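Local coordinates for sister chromatid cohesion protein (Chaetomium thermophilum, PDB 5T8V) that probably loads the cohesin ring onto chromatin, this chain being the helical-repeat C-terminal part of the loader Scc2, at residues A[878-882]-A[918-924]. Sequence-based numbering, arbitrary orientation.
Sequences LTVSR and PRALLDD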
loop_
_atom_site.group_PDB
_atom_site.type_symbol
_atom_site.label_atom_id
_atom_site.label_comp_id
_atom_site.label_asym_id
_atom_site.label_seq_id
_atom_site.Cartn_x
_atom_site.Cartn_y
_atom_site.Cartn_z
ATOM N N LEU A 878 -41.049 -19.312 -21.027
ATOM C CA LEU A 878 -41.928 -18.632 -20.082
ATOM C C LEU A 878 -41.408 -17.254 -19.698
ATOM O O LEU A 878 -42.203 -16.374 -19.351
ATOM C CB LEU A 878 -42.102 -19.484 -18.825
ATOM C CG LEU A 878 -42.658 -20.892 -19.049
ATOM C CD1 LEU A 878 -42.667 -21.672 -17.744
ATOM C CD2 LEU A 878 -44.057 -20.838 -19.660
ATOM N N THR A 879 -40.092 -17.051 -19.742
ATOM C CA THR A 879 -39.525 -15.748 -19.411
ATOM C C THR A 879 -40.158 -14.649 -20.254
ATOM O O THR A 879 -40.670 -13.656 -19.725
ATOM C CB THR A 879 -38.010 -15.779 -19.620
ATOM O OG1 THR A 879 -37.449 -16.891 -18.910
ATOM C CG2 THR A 879 -37.365 -14.492 -19.129
ATOM N N VAL A 880 -40.130 -14.813 -21.579
ATOM C CA VAL A 880 -40.708 -13.812 -22.474
ATOM C C VAL A 880 -42.183 -13.600 -22.159
ATOM O O VAL A 880 -42.672 -12.463 -22.136
ATOM C CB VAL A 880 -40.493 -14.224 -23.946
ATOM C CG1 VAL A 880 -40.975 -15.646 -24.201
ATOM C CG2 VAL A 880 -41.197 -13.259 -24.888
ATOM N N SER A 881 -42.918 -14.686 -21.911
ATOM C CA SER A 881 -44.350 -14.573 -21.654
ATOM C C SER A 881 -44.618 -13.736 -20.407
ATOM O O SER A 881 -45.362 -12.749 -20.450
ATOM C CB SER A 881 -44.962 -15.968 -21.516
ATOM O OG SER A 881 -44.791 -16.721 -22.705
ATOM N N ARG A 882 -44.016 -14.121 -19.278
ATOM C CA ARG A 882 -44.185 -13.344 -18.056
ATOM C C ARG A 882 -43.770 -11.896 -18.277
ATOM O O ARG A 882 -44.422 -10.968 -17.779
ATOM C CB ARG A 882 -43.383 -13.970 -16.916
ATOM C CG ARG A 882 -43.857 -13.539 -15.533
ATOM C CD ARG A 882 -43.146 -14.302 -14.425
ATOM N NE ARG A 882 -42.033 -13.543 -13.857
ATOM C CZ ARG A 882 -42.125 -12.730 -12.806
ATOM N NH1 ARG A 882 -41.048 -12.087 -12.372
ATOM N NH2 ARG A 882 -43.287 -12.554 -12.185
ATOM N N PRO A 918 -48.052 -22.534 -16.318
ATOM C CA PRO A 918 -47.718 -22.761 -14.903
ATOM C C PRO A 918 -48.238 -21.678 -13.969
ATOM O O PRO A 918 -48.797 -20.671 -14.413
ATOM C CB PRO A 918 -46.182 -22.805 -14.904
ATOM C CG PRO A 918 -45.759 -22.254 -16.223
ATOM C CD PRO A 918 -46.851 -22.600 -17.170
ATOM N N ARG A 919 -48.041 -21.885 -12.665
ATOM C CA ARG A 919 -48.594 -20.981 -11.661
ATOM C C ARG A 919 -47.955 -19.599 -11.736
ATOM O O ARG A 919 -48.656 -18.585 -11.836
ATOM C CB ARG A 919 -48.398 -21.588 -10.271
ATOM C CG ARG A 919 -48.768 -20.674 -9.104
ATOM C CD ARG A 919 -48.191 -21.193 -7.797
ATOM N NE ARG A 919 -48.062 -20.123 -6.805
ATOM C CZ ARG A 919 -48.887 -19.919 -5.781
ATOM N NH1 ARG A 919 -49.925 -20.718 -5.572
ATOM N NH2 ARG A 919 -48.667 -18.907 -4.954
ATOM N N ALA A 920 -46.621 -19.540 -11.674
ATOM C CA ALA A 920 -45.935 -18.254 -11.589
ATOM C C ALA A 920 -46.371 -17.313 -12.704
ATOM O O ALA A 920 -46.502 -16.102 -12.489
ATOM C CB ALA A 920 -44.422 -18.467 -11.629
ATOM N N LEU A 921 -46.598 -17.847 -13.904
ATOM C CA LEU A 921 -47.087 -17.016 -14.998
ATOM C C LEU A 921 -48.593 -16.808 -14.900
ATOM O O LEU A 921 -49.098 -15.729 -15.234
ATOM C CB LEU A 921 -46.716 -17.646 -16.341
ATOM C CG LEU A 921 -47.152 -16.915 -17.615
ATOM C CD1 LEU A 921 -46.879 -15.427 -17.521
ATOM C CD2 LEU A 921 -46.422 -17.486 -18.825
ATOM N N LEU A 922 -49.324 -17.826 -14.433
ATOM C CA LEU A 922 -50.756 -17.660 -14.215
ATOM C C LEU A 922 -51.037 -16.449 -13.335
ATOM O O LEU A 922 -52.090 -15.812 -13.465
ATOM C CB LEU A 922 -51.364 -18.910 -13.583
ATOM C CG LEU A 922 -52.865 -18.786 -13.286
ATOM C CD1 LEU A 922 -53.665 -18.366 -14.516
ATOM C CD2 LEU A 922 -53.396 -20.091 -12.740
ATOM N N ASP A 923 -50.112 -16.123 -12.431
ATOM C CA ASP A 923 -50.288 -14.964 -11.564
ATOM C C ASP A 923 -50.331 -13.674 -12.375
ATOM O O ASP A 923 -51.319 -12.928 -12.341
ATOM C CB ASP A 923 -49.158 -14.932 -10.528
ATOM C CG ASP A 923 -49.464 -14.032 -9.351
ATOM O OD1 ASP A 923 -49.744 -12.836 -9.572
ATOM O OD2 ASP A 923 -49.425 -14.521 -8.203
ATOM N N ASP A 924 -49.266 -13.402 -13.129
ATOM C CA ASP A 924 -49.196 -12.154 -13.880
ATOM C C ASP A 924 -50.277 -12.088 -14.954
ATOM O O ASP A 924 -50.823 -11.012 -15.224
ATOM C CB ASP A 924 -47.810 -11.995 -14.500
ATOM C CG ASP A 924 -46.710 -11.933 -13.456
ATOM O OD1 ASP A 924 -46.546 -10.867 -12.829
ATOM O OD2 ASP A 924 -46.009 -12.949 -13.265
#
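Leu-921 fills the middle of this contact, its two methyl groups splayed against the first turn of helix 878-891. CD1 of Leu-921 lies against the backbone of Arg-882, 3.4 Å from Arg-882 CA. CD2 of Leu-921 meets CB of Ser-881, also at 3.4 Å. Leu-921 reaches them because its CG stands anti to the backbone N (chi1 180°), which carries its branched end over to the other helix. Leu-921 and Ser-881 are buried. The OG of Ser-881 makes a weak hydrogen bond to Asp-877 O, just before the helix. Over these opening turns the two helix axes run nearly parallel, 18° apart and 10.1 Å from each other. This is side-by-side helix packing within the HEAT-repeat solenoid of the cohesin loader. Helix 839-852 packs beside the first helix and helix 969-986 beside the second. Nearer the surface, at the helix starts, CD1 of Leu-878 reaches CG on the Pro-918 ring, at 3.5 Å. Pro-918 holds the N-cap position of its helix. The other open flank is polar. There Arg-882, bent at chi3, brings NH2 to Asp-924 OD2 at 3.0 Å, in a salt bridge with one hydrogen bond. The nitrogen arrives on the syn side of OD2, somewhat out of the carboxylate plane, and the two flat groups are turned 58° apart. The aliphatic part of Arg-882 lies along the same oxygen. Asp-924 is itself buried, and its OD1 forms a second salt bridge, to Arg-889, so two arginines of helix 878-891 share this carboxylate.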